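Local coordinates for BH2163 protein (Bacillus halodurans, PDB 5C6O), which probably exports xenobiotics across the cell membrane as an antiporter of the MepA subfamily of MATE multidrug efflux transporters, at residues A[58-63]-A[136-140]; A[30-34]-A[286-290]; A[243-248]-A[383-388]. All blocks are in the same frame, centred on the assembly; numbering follows the deposited sequence.

Contact 1: A[58-63]-A[136-140]; sequences IAFPIM and ATDYL. With 4YH ((2S)-2-(3,4-dimethoxyphenyl)-5-{[2-(3,4-dimethoxyphenyl)ethyl](methyl)amino}-2-(propan-2-yl)pentanenitrile), chain B.
M63 places its thioether between a tyrosine ring and the bound drug 4YH, the least ordinary feature of an otherwise apolar helix contact. Its SD lies 4.2 Å from CE2 of Y139 and 3.5 Å from C21, the carbon of 4YH next to its second dimethoxyphenyl ring. The sulfur sits 5.2 Å from the Y139 centroid, 54° off the ring normal, so this is a Met-aromatic contact of oblique geometry. The M63 chain is extended at chi2 and bends only at the thioether (chi3 74°), which turns CE toward the drug's ethyl linker and amine; CB and CE both approach the ligand. From the same turn F60 points away from helix 130-143 and brings CD1 and CE1 obliquely to the drug ring and one of its methoxy groups.

Behind this layer, A59 is the small residue at the centre of the packing. Its CB touches the edge of the Y139 ring, in the ring plane, at CD2 (3.5 Å), and also reaches CD1 of L140 (3.6 Å) and CB of A136 (3.8 Å). L140 spreads its two methyls, CD1 between A59 and M63 and CD2 on CB of I62 at 3.7 Å, with the I62 and L140 side chains crossing at about a right angle.

The segment axes pass 9.5 Å apart at a signed crossing angle of -30°. Around the pair, L119 and L123 of helix 119-124 pack on L140, V195 and S199 of helix 195-215 meet Y139, and I143, farther along helix 130-143, touches M63.

Contact 2: A[30-34]-A[286-290]; sequences MFVMA and MFVMM. With 4YH ((2S)-2-(3,4-dimethoxyphenyl)-5-{[2-(3,4-dimethoxyphenyl)ethyl](methyl)amino}-2-(propan-2-yl)pentanenitrile), chain B.
M30 and M290 form the more enclosed part of this contact, their side chains sliding past each other in opposite directions. SD of M30 lies 3.7 Å from CG of M290, while CE of M30 runs on to within 3.7 Å of CA of M290. The M30 chain is extended beyond CG, and that length carries its methyl to the backbone of M290. M290 is buried and loses the most surface here, although its modelled sulfur sits implausibly close to the backbone of F31 and its exact place is doubtful. One turn on, A34, also buried, turns its CB to the CE methyl of M286 at 3.6 Å; M286 bends at chi2 and chi3 to bring that methyl round.

The more open side belongs to F31 and F287, both partly exposed at the rim; the contrast is one of burial, not of distance. Their side chains lie side by side and point the same way. They meet rim to rim, at CE1 of F31 and CZ of F287, with centroids 5.5 Å apart and planes at 76°. Neither ring covers the other's face, and no stack results.

M33, facing elsewhere on helix 25-44, puts its CE 3.4 Å from the isopropyl methyl C29 of 4YH. M293 and Q297 of helix 290-305 touch M30. The contact thus joins the N-terminal MatE half of the chain to the C-terminal one beside the bound drug, consistent with the central cleft between the two halves of a MATE transporter.

Contact 3: A[243-248]-A[383-388]; sequences LVGLPA and QSLGKP
Q383 has CG anti to its carbonyl carbon (chi1 -77°) and a bend at chi2 (-140°); together these torsions direct its carboxamide from the loop 383-388 to P247 and A248 of helix 238-259. On the helix side, V244 has CG1 anti to its backbone N (chi1 170°), which divides its methyls between two parts of the loop: CG1 faces O of Q383 at 4.0 Å and CG2 faces CA of G386, also at 4.0 Å.

The carboxamide approaches P247 from the opposite direction and settles near its ring. As modelled, OE1 of Q383 is 3.8 Å from CB of A248, whereas NE2 lies 3.3 Å from N of A248. Both nitrogens are donors, so that proximity is no hydrogen bond, and at 3.0 Å resolution the orientation of the amide group remains uncertain.

P388 supplies the other half of the contact. Its CG comes within 3.4 Å of CA of V244 and 3.5 Å of O of L243, laying the ring against the helix backbone. P247 and P388 also cross obliquely, but their modelled separation is too short to be trusted.

The prolines sit at distinct points of the helices: P247 at a kink of helix 238-259, where its N has no bond to the turn before, and P388 at the N-cap position before helix 389-401. Between Q383 and P388 the loop folds through an inverse gamma turn centred on L385. V244 touches S79 and Q383 touches I75 of helix 51-83, while L392 and A391 of helix 389-401 touch P247 and Q383. With no hydrogen bond between the segments, their contact is van der Waals packing of prolines and V244 on backbone and carboxamide.

How the contacts relate
Contacts 1 and 2 both reach 4YH, and each contributes methionine to its pocket or surroundings, yet their nearest atoms stay about 8 Å apart. Helices 25-44 and 51-83, consecutive in the chain, bring them to the drug. Contact 1 is buried and joins two helices within the N-terminal half; contact 2 is partly buried and links the two halves, a helix against an irregular segment. Contact 3, about 24 Å from contact 2 centre to centre, is also partly buried but replaces sulfur and aromatic packing with prolines and a carboxamide. Helix 51-83 carries part of contact 1 and, farther along, touches contact 3.

Contact 1: A[58-63]-A[136-140]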
loop_
_atom_site.group_PDB
_atom_site.type_symbol
_atom_site.label_atom_id
_atom_site.label_comp_id
_atom_site.label_asym_id
_atom_site.label_seq_id
_atom_site.Cartn_x
_atom_site.Cartn_y
_atom_site.Cartn_z
ATOM N N ILE A 58 -3.344 -15.527 7.428
ATOM C CA ILE A 58 -4.345 -16.046 6.502
ATOM C C ILE A 58 -5.484 -15.059 6.442
ATOM O O ILE A 58 -6.075 -14.854 5.385
ATOM C CB ILE A 58 -4.974 -17.361 6.966
ATOM C CG1 ILE A 58 -4.045 -18.093 7.930
ATOM C CG2 ILE A 58 -5.336 -18.220 5.748
ATOM C CD1 ILE A 58 -4.791 -18.659 9.115
ATOM N N ALA A 59 -5.802 -14.485 7.601
ATOM C CA ALA A 59 -6.765 -13.408 7.696
ATOM C C ALA A 59 -6.372 -12.242 6.784
ATOM O O ALA A 59 -7.215 -11.684 6.074
ATOM C CB ALA A 59 -6.892 -12.948 9.138
ATOM N N PHE A 60 -5.084 -11.904 6.786
ATOM C CA PHE A 60 -4.585 -10.733 6.071
ATOM C C PHE A 60 -5.270 -10.440 4.721
ATOM O O PHE A 60 -6.013 -9.458 4.610
ATOM C CB PHE A 60 -3.062 -10.811 5.918
ATOM C CG PHE A 60 -2.432 -9.519 5.474
ATOM C CD1 PHE A 60 -1.880 -8.646 6.410
ATOM C CD2 PHE A 60 -2.389 -9.169 4.121
ATOM C CE1 PHE A 60 -1.294 -7.454 6.006
ATOM C CE2 PHE A 60 -1.809 -7.975 3.713
ATOM C CZ PHE A 60 -1.261 -7.117 4.657
ATOM N N PRO A 61 -5.042 -11.293 3.703
ATOM C CA PRO A 61 -5.428 -10.954 2.333
ATOM C C PRO A 61 -6.866 -10.473 2.187
ATOM O O PRO A 61 -7.205 -9.832 1.191
ATOM C CB PRO A 61 -5.232 -12.273 1.581
ATOM C CG PRO A 61 -4.179 -12.991 2.352
ATOM C CD PRO A 61 -4.480 -12.656 3.783
ATOM N N ILE A 62 -7.695 -10.758 3.181
ATOM C CA ILE A 62 -9.085 -10.345 3.137
ATOM C C ILE A 62 -9.265 -8.889 3.604
ATOM O O ILE A 62 -10.164 -8.187 3.145
ATOM C CB ILE A 62 -9.980 -11.351 3.886
ATOM C CG1 ILE A 62 -9.808 -12.747 3.285
ATOM C CG2 ILE A 62 -11.447 -10.960 3.805
ATOM C CD1 ILE A 62 -8.794 -13.616 4.020
ATOM N N MET A 63 -8.399 -8.422 4.489
ATOM C CA MET A 63 -8.341 -6.997 4.752
ATOM C C MET A 63 -7.861 -6.281 3.494
ATOM O O MET A 63 -8.366 -5.225 3.111
ATOM C CB MET A 63 -7.361 -6.715 5.860
ATOM C CG MET A 63 -7.677 -7.405 7.159
ATOM S SD MET A 63 -6.487 -6.799 8.354
ATOM C CE MET A 63 -7.126 -5.150 8.630
ATOM N N ALA A 136 -7.988 -16.395 13.069
ATOM C CA ALA A 136 -8.305 -15.539 11.932
ATOM C C ALA A 136 -9.739 -15.001 12.036
ATOM O O ALA A 136 -9.987 -13.824 11.770
ATOM C CB ALA A 136 -8.094 -16.279 10.616
ATOM N N THR A 137 -10.673 -15.862 12.441
ATOM C CA THR A 137 -12.068 -15.463 12.614
ATOM C C THR A 137 -12.148 -14.328 13.614
ATOM O O THR A 137 -12.712 -13.272 13.322
ATOM C CB THR A 137 -12.943 -16.635 13.111
ATOM O OG1 THR A 137 -13.073 -17.616 12.074
ATOM C CG2 THR A 137 -14.340 -16.154 13.544
ATOM N N ASP A 138 -11.552 -14.556 14.781
ATOM C CA ASP A 138 -11.536 -13.589 15.876
ATOM C C ASP A 138 -10.663 -12.374 15.593
ATOM O O ASP A 138 -10.750 -11.344 16.289
ATOM C CB ASP A 138 -11.078 -14.277 17.149
ATOM C CG ASP A 138 -11.933 -15.469 17.482
ATOM O OD1 ASP A 138 -13.127 -15.483 17.082
ATOM O OD2 ASP A 138 -11.400 -16.394 18.129
ATOM N N TYR A 139 -9.822 -12.513 14.572
ATOM C CA TYR A 139 -9.117 -11.390 14.022
ATOM C C TYR A 139 -10.019 -10.638 13.076
ATOM O O TYR A 139 -10.124 -9.423 13.153
ATOM C CB TYR A 139 -7.874 -11.846 13.283
ATOM C CG TYR A 139 -6.954 -10.707 12.940
ATOM C CD1 TYR A 139 -6.603 -9.747 13.902
ATOM C CD2 TYR A 139 -6.424 -10.582 11.662
ATOM C CE1 TYR A 139 -5.753 -8.691 13.594
ATOM C CE2 TYR A 139 -5.565 -9.536 11.342
ATOM C CZ TYR A 139 -5.232 -8.592 12.307
ATOM O OH TYR A 139 -4.373 -7.558 11.981
ATOM N N LEU A 140 -10.692 -11.373 12.203
ATOM C CA LEU A 140 -11.376 -10.755 11.093
ATOM C C LEU A 140 -12.745 -10.162 11.432
ATOM O O LEU A 140 -13.123 -9.129 10.876
ATOM C CB LEU A 140 -11.430 -11.714 9.897
ATOM C CG LEU A 140 -10.872 -11.098 8.594
ATOM C CD1 LEU A 140 -9.470 -10.526 8.800
ATOM C CD2 LEU A 140 -10.880 -12.077 7.426
HETATM C C30 4YH B . 0.953 -3.558 -0.240
HETATM O O19 4YH B . 1.158 -2.115 0.037
HETATM C C6 4YH B . 0.063 -1.540 0.623
HETATM C C5 4YH B . -0.183 -1.668 1.996
HETATM C C9 4YH B . -0.808 -0.798 -0.186
HETATM O O23 4YH B . -0.568 -0.682 -1.538
HETATM C C32 4YH B . 0.779 0.077 -1.934
HETATM C C13 4YH B . -1.932 -0.209 0.392
HETATM C C11 4YH B . -2.159 -0.352 1.767
HETATM C C2 4YH B . -1.303 -1.086 2.608
HETATM C C1 4YH B . -1.494 -1.255 4.028
HETATM C C15 4YH B . -1.533 0.125 4.791
HETATM C C29 4YH B . -1.946 0.030 6.275
HETATM C C28 4YH B . -2.346 1.218 4.061
HETATM C C3 4YH B . -0.291 -1.925 4.493
HETATM N N4 4YH B . 0.700 -2.459 4.901
HETATM C C22 4YH B . -2.610 -2.318 4.328
HETATM C C26 4YH B . -3.950 -1.850 4.937
HETATM C C25 4YH B . -4.149 -2.405 6.357
HETATM N N8 4YH B . -4.753 -3.752 6.450
HETATM C C27 4YH B . -5.224 -4.321 5.170
HETATM C C16 4YH B . -3.783 -4.637 7.115
HETATM C C21 4YH B . -3.848 -4.504 8.649
HETATM C C17 4YH B . -2.587 -4.325 9.198
HETATM C C12 4YH B . -1.658 -5.372 9.201
HETATM C C18 4YH B . -2.272 -3.087 9.753
HETATM C C14 4YH B . -1.015 -2.894 10.309
HETATM C C10 4YH B . -0.081 -3.932 10.310
HETATM O O24 4YH B . 1.151 -3.731 10.847
HETATM C C33 4YH B . 1.710 -2.513 10.315
HETATM C C7 4YH B . -0.390 -5.187 9.756
HETATM O O20 4YH B . 0.562 -6.183 9.779
HETATM C C31 4YH B . 0.047 -7.540 9.662
#

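Contact 2: A[30-34]-A[286-290]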
loop_
_atom_site.group_PDB
_atom_site.type_symbol
_atom_site.label_atom_id
_atom_site.label_comp_id
_atom_site.label_asym_id
_atom_site.label_seq_id
_atom_site.Cartn_x
_atom_site.Cartn_y
_atom_site.Cartn_z
ATOM N N MET A 30 4.921 6.240 7.469
ATOM C CA MET A 30 5.021 4.970 6.816
ATOM C C MET A 30 5.847 4.109 7.720
ATOM O O MET A 30 5.378 3.068 8.170
ATOM C CB MET A 30 5.720 5.129 5.491
ATOM C CG MET A 30 5.145 4.236 4.429
ATOM S SD MET A 30 6.139 4.340 2.937
ATOM C CE MET A 30 5.634 2.783 2.192
ATOM N N PHE A 31 7.057 4.575 8.025
ATOM C CA PHE A 31 7.969 3.835 8.881
ATOM C C PHE A 31 7.388 3.487 10.240
ATOM O O PHE A 31 7.506 2.347 10.737
ATOM C CB PHE A 31 9.224 4.635 9.127
ATOM C CG PHE A 31 10.005 4.124 10.285
ATOM C CD1 PHE A 31 11.053 3.230 10.089
ATOM C CD2 PHE A 31 9.652 4.483 11.589
ATOM C CE1 PHE A 31 11.764 2.735 11.169
ATOM C CE2 PHE A 31 10.351 3.985 12.670
ATOM C CZ PHE A 31 11.412 3.112 12.459
ATOM N N VAL A 32 6.822 4.516 10.856
ATOM C CA VAL A 32 6.174 4.415 12.140
ATOM C C VAL A 32 5.256 3.194 12.162
ATOM O O VAL A 32 5.526 2.192 12.827
ATOM C CB VAL A 32 5.395 5.716 12.402
ATOM C CG1 VAL A 32 4.673 5.704 13.738
ATOM C CG2 VAL A 32 6.366 6.873 12.348
ATOM N N MET A 33 4.180 3.270 11.401
ATOM C CA MET A 33 3.171 2.247 11.466
ATOM C C MET A 33 3.827 0.894 11.278
ATOM O O MET A 33 3.491 -0.053 11.963
ATOM C CB MET A 33 2.094 2.498 10.423
ATOM C CG MET A 33 0.707 2.084 10.879
ATOM S SD MET A 33 -0.397 1.759 9.484
ATOM C CE MET A 33 0.595 0.600 8.514
ATOM N N ALA A 34 4.798 0.820 10.380
ATOM C CA ALA A 34 5.549 -0.398 10.212
ATOM C C ALA A 34 6.076 -0.903 11.578
ATOM O O ALA A 34 6.003 -2.100 11.868
ATOM C CB ALA A 34 6.664 -0.195 9.201
ATOM N N MET A 286 8.486 -4.828 2.466
ATOM C CA MET A 286 7.806 -3.529 2.672
ATOM C C MET A 286 8.641 -2.489 3.428
ATOM O O MET A 286 8.674 -1.304 3.048
ATOM C CB MET A 286 6.482 -3.719 3.425
ATOM C CG MET A 286 5.619 -2.459 3.490
ATOM S SD MET A 286 5.030 -2.013 5.144
ATOM C CE MET A 286 6.376 -0.947 5.732
ATOM N N PHE A 287 9.285 -2.929 4.509
ATOM C CA PHE A 287 9.988 -2.007 5.383
ATOM C C PHE A 287 11.047 -1.251 4.624
ATOM O O PHE A 287 11.090 -0.020 4.625
ATOM C CB PHE A 287 10.654 -2.704 6.550
ATOM C CG PHE A 287 11.264 -1.749 7.513
ATOM C CD1 PHE A 287 10.646 -1.486 8.728
ATOM C CD2 PHE A 287 12.431 -1.060 7.180
ATOM C CE1 PHE A 287 11.198 -0.573 9.613
ATOM C CE2 PHE A 287 12.986 -0.145 8.053
ATOM C CZ PHE A 287 12.371 0.094 9.274
ATOM N N VAL A 288 11.917 -1.992 3.975
ATOM C CA VAL A 288 12.849 -1.334 3.101
ATOM C C VAL A 288 12.349 -1.286 1.640
ATOM O O VAL A 288 13.100 -1.206 0.673
ATOM C CB VAL A 288 14.296 -1.779 3.404
ATOM C CG1 VAL A 288 14.909 -2.630 2.289
ATOM C CG2 VAL A 288 15.122 -0.554 3.820
ATOM N N MET A 289 11.036 -1.291 1.509
ATOM C CA MET A 289 10.438 -0.748 0.306
ATOM C C MET A 289 10.144 0.744 0.496
ATOM O O MET A 289 10.450 1.554 -0.389
ATOM C CB MET A 289 9.190 -1.529 -0.112
ATOM C CG MET A 289 9.473 -2.841 -0.845
ATOM S SD MET A 289 10.386 -2.721 -2.403
ATOM C CE MET A 289 11.998 -2.121 -1.860
ATOM N N MET A 290 9.569 1.083 1.654
ATOM C CA MET A 290 9.346 2.476 2.105
ATOM C C MET A 290 10.171 3.623 1.465
ATOM O O MET A 290 9.647 4.356 0.635
ATOM C CB MET A 290 9.445 2.513 3.626
ATOM C CG MET A 290 9.557 3.904 4.246
ATOM S SD MET A 290 8.858 3.888 5.911
ATOM C CE MET A 290 8.944 2.133 6.328
HETATM C C30 4YH B . 0.953 -3.558 -0.240
HETATM O O19 4YH B . 1.158 -2.115 0.037
HETATM C C6 4YH B . 0.063 -1.540 0.623
HETATM C C5 4YH B . -0.183 -1.668 1.996
HETATM C C9 4YH B . -0.808 -0.798 -0.186
HETATM O O23 4YH B . -0.568 -0.682 -1.538
HETATM C C32 4YH B . 0.779 0.077 -1.934
HETATM C C13 4YH B . -1.932 -0.209 0.392
HETATM C C11 4YH B . -2.159 -0.352 1.767
HETATM C C2 4YH B . -1.303 -1.086 2.608
HETATM C C1 4YH B . -1.494 -1.255 4.028
HETATM C C15 4YH B . -1.533 0.125 4.791
HETATM C C29 4YH B . -1.946 0.030 6.275
HETATM C C28 4YH B . -2.346 1.218 4.061
HETATM C C3 4YH B . -0.291 -1.925 4.493
HETATM N N4 4YH B . 0.700 -2.459 4.901
HETATM C C22 4YH B . -2.610 -2.318 4.328
HETATM C C26 4YH B . -3.950 -1.850 4.937
HETATM C C25 4YH B . -4.149 -2.405 6.357
HETATM N N8 4YH B . -4.753 -3.752 6.450
HETATM C C27 4YH B . -5.224 -4.321 5.170
HETATM C C16 4YH B . -3.783 -4.637 7.115
HETATM C C21 4YH B . -3.848 -4.504 8.649
HETATM C C17 4YH B . -2.587 -4.325 9.198
HETATM C C12 4YH B . -1.658 -5.372 9.201
HETATM C C18 4YH B . -2.272 -3.087 9.753
HETATM C C14 4YH B . -1.015 -2.894 10.309
HETATM C C10 4YH B . -0.081 -3.932 10.310
HETATM O O24 4YH B . 1.151 -3.731 10.847
HETATM C C33 4YH B . 1.710 -2.513 10.315
HETATM C C7 4YH B . -0.390 -5.187 9.756
HETATM O O20 4YH B . 0.562 -6.183 9.779
HETATM C C31 4YH B . 0.047 -7.540 9.662
#

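Contact 3: A[243-248]-A[383-388]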
loop_
_atom_site.group_PDB
_atom_site.type_symbol
_atom_site.label_atom_id
_atom_site.label_comp_id
_atom_site.label_asym_id
_atom_site.label_seq_id
_atom_site.Cartn_x
_atom_site.Cartn_y
_atom_site.Cartn_z
ATOM N N LEU A 243 -12.098 4.733 -13.032
ATOM C CA LEU A 243 -11.173 5.010 -14.119
ATOM C C LEU A 243 -9.738 4.942 -13.622
ATOM O O LEU A 243 -8.963 4.067 -14.007
ATOM C CB LEU A 243 -11.425 6.418 -14.668
ATOM C CG LEU A 243 -12.211 6.663 -15.956
ATOM C CD1 LEU A 243 -12.530 8.144 -16.130
ATOM C CD2 LEU A 243 -11.421 6.151 -17.154
ATOM N N VAL A 244 -9.391 5.869 -12.743
ATOM C CA VAL A 244 -8.034 5.971 -12.276
ATOM C C VAL A 244 -7.683 4.776 -11.420
ATOM O O VAL A 244 -6.686 4.097 -11.661
ATOM C CB VAL A 244 -7.825 7.230 -11.441
ATOM C CG1 VAL A 244 -6.461 7.169 -10.769
ATOM C CG2 VAL A 244 -7.930 8.464 -12.333
ATOM N N GLY A 245 -8.505 4.531 -10.409
ATOM C CA GLY A 245 -8.274 3.428 -9.502
ATOM C C GLY A 245 -8.174 2.072 -10.170
ATOM O O GLY A 245 -7.522 1.181 -9.650
ATOM N N LEU A 246 -8.802 1.913 -11.332
ATOM C CA LEU A 246 -8.824 0.610 -12.002
ATOM C C LEU A 246 -7.499 -0.143 -11.924
ATOM O O LEU A 246 -7.492 -1.271 -11.449
ATOM C CB LEU A 246 -9.385 0.676 -13.435
ATOM C CG LEU A 246 -10.796 0.074 -13.637
ATOM C CD1 LEU A 246 -11.747 1.032 -14.349
ATOM C CD2 LEU A 246 -10.765 -1.283 -14.344
ATOM N N PRO A 247 -6.373 0.475 -12.352
ATOM C CA PRO A 247 -5.099 -0.247 -12.262
ATOM C C PRO A 247 -4.575 -0.249 -10.848
ATOM O O PRO A 247 -3.836 -1.153 -10.468
ATOM C CB PRO A 247 -4.163 0.580 -13.130
ATOM C CG PRO A 247 -4.681 1.955 -12.962
ATOM C CD PRO A 247 -6.178 1.816 -12.928
ATOM N N ALA A 248 -4.942 0.764 -10.080
ATOM C CA ALA A 248 -4.611 0.764 -8.677
ATOM C C ALA A 248 -5.037 -0.550 -7.958
ATOM O O ALA A 248 -4.183 -1.273 -7.438
ATOM C CB ALA A 248 -5.199 1.996 -8.009
ATOM N N GLN A 383 -0.296 7.449 -13.023
ATOM C CA GLN A 383 -1.416 7.390 -12.116
ATOM C C GLN A 383 -1.747 8.739 -11.511
ATOM O O GLN A 383 -2.924 9.032 -11.317
ATOM C CB GLN A 383 -1.240 6.297 -11.059
ATOM C CG GLN A 383 -1.515 4.895 -11.600
ATOM C CD GLN A 383 -2.284 4.003 -10.633
ATOM O OE1 GLN A 383 -2.634 4.414 -9.527
ATOM N NE2 GLN A 383 -2.559 2.776 -11.056
ATOM N N SER A 384 -0.740 9.570 -11.234
ATOM C CA SER A 384 -1.017 10.967 -10.886
ATOM C C SER A 384 -1.612 11.591 -12.140
ATOM O O SER A 384 -2.653 12.268 -12.097
ATOM C CB SER A 384 0.241 11.706 -10.418
ATOM O OG SER A 384 1.419 11.047 -10.847
ATOM N N LEU A 385 -0.966 11.298 -13.263
ATOM C CA LEU A 385 -1.496 11.645 -14.558
ATOM C C LEU A 385 -2.663 10.700 -14.974
ATOM O O LEU A 385 -2.496 9.841 -15.857
ATOM C CB LEU A 385 -0.351 11.622 -15.577
ATOM C CG LEU A 385 -0.772 11.711 -17.056
ATOM C CD1 LEU A 385 -0.901 13.157 -17.533
ATOM C CD2 LEU A 385 0.154 10.927 -17.990
ATOM N N GLY A 386 -3.834 10.881 -14.353
ATOM C CA GLY A 386 -4.997 9.986 -14.517
ATOM C C GLY A 386 -5.276 9.281 -15.851
ATOM O O GLY A 386 -6.441 9.149 -16.238
ATOM N N LYS A 387 -4.224 8.821 -16.546
ATOM C CA LYS A 387 -4.354 7.941 -17.731
ATOM C C LYS A 387 -3.706 6.576 -17.444
ATOM O O LYS A 387 -2.706 6.162 -18.074
ATOM C CB LYS A 387 -3.862 8.611 -19.025
ATOM C CG LYS A 387 -4.919 9.513 -19.665
ATOM C CD LYS A 387 -4.419 10.243 -20.903
ATOM C CE LYS A 387 -5.393 11.344 -21.301
ATOM N NZ LYS A 387 -4.868 12.198 -22.402
ATOM N N PRO A 388 -4.326 5.862 -16.493
ATOM C CA PRO A 388 -3.773 4.714 -15.830
ATOM C C PRO A 388 -3.940 3.514 -16.736
ATOM O O PRO A 388 -3.784 2.371 -16.312
ATOM C CB PRO A 388 -4.649 4.598 -14.570
ATOM C CG PRO A 388 -5.829 5.505 -14.775
ATOM C CD PRO A 388 -5.761 5.986 -16.186
#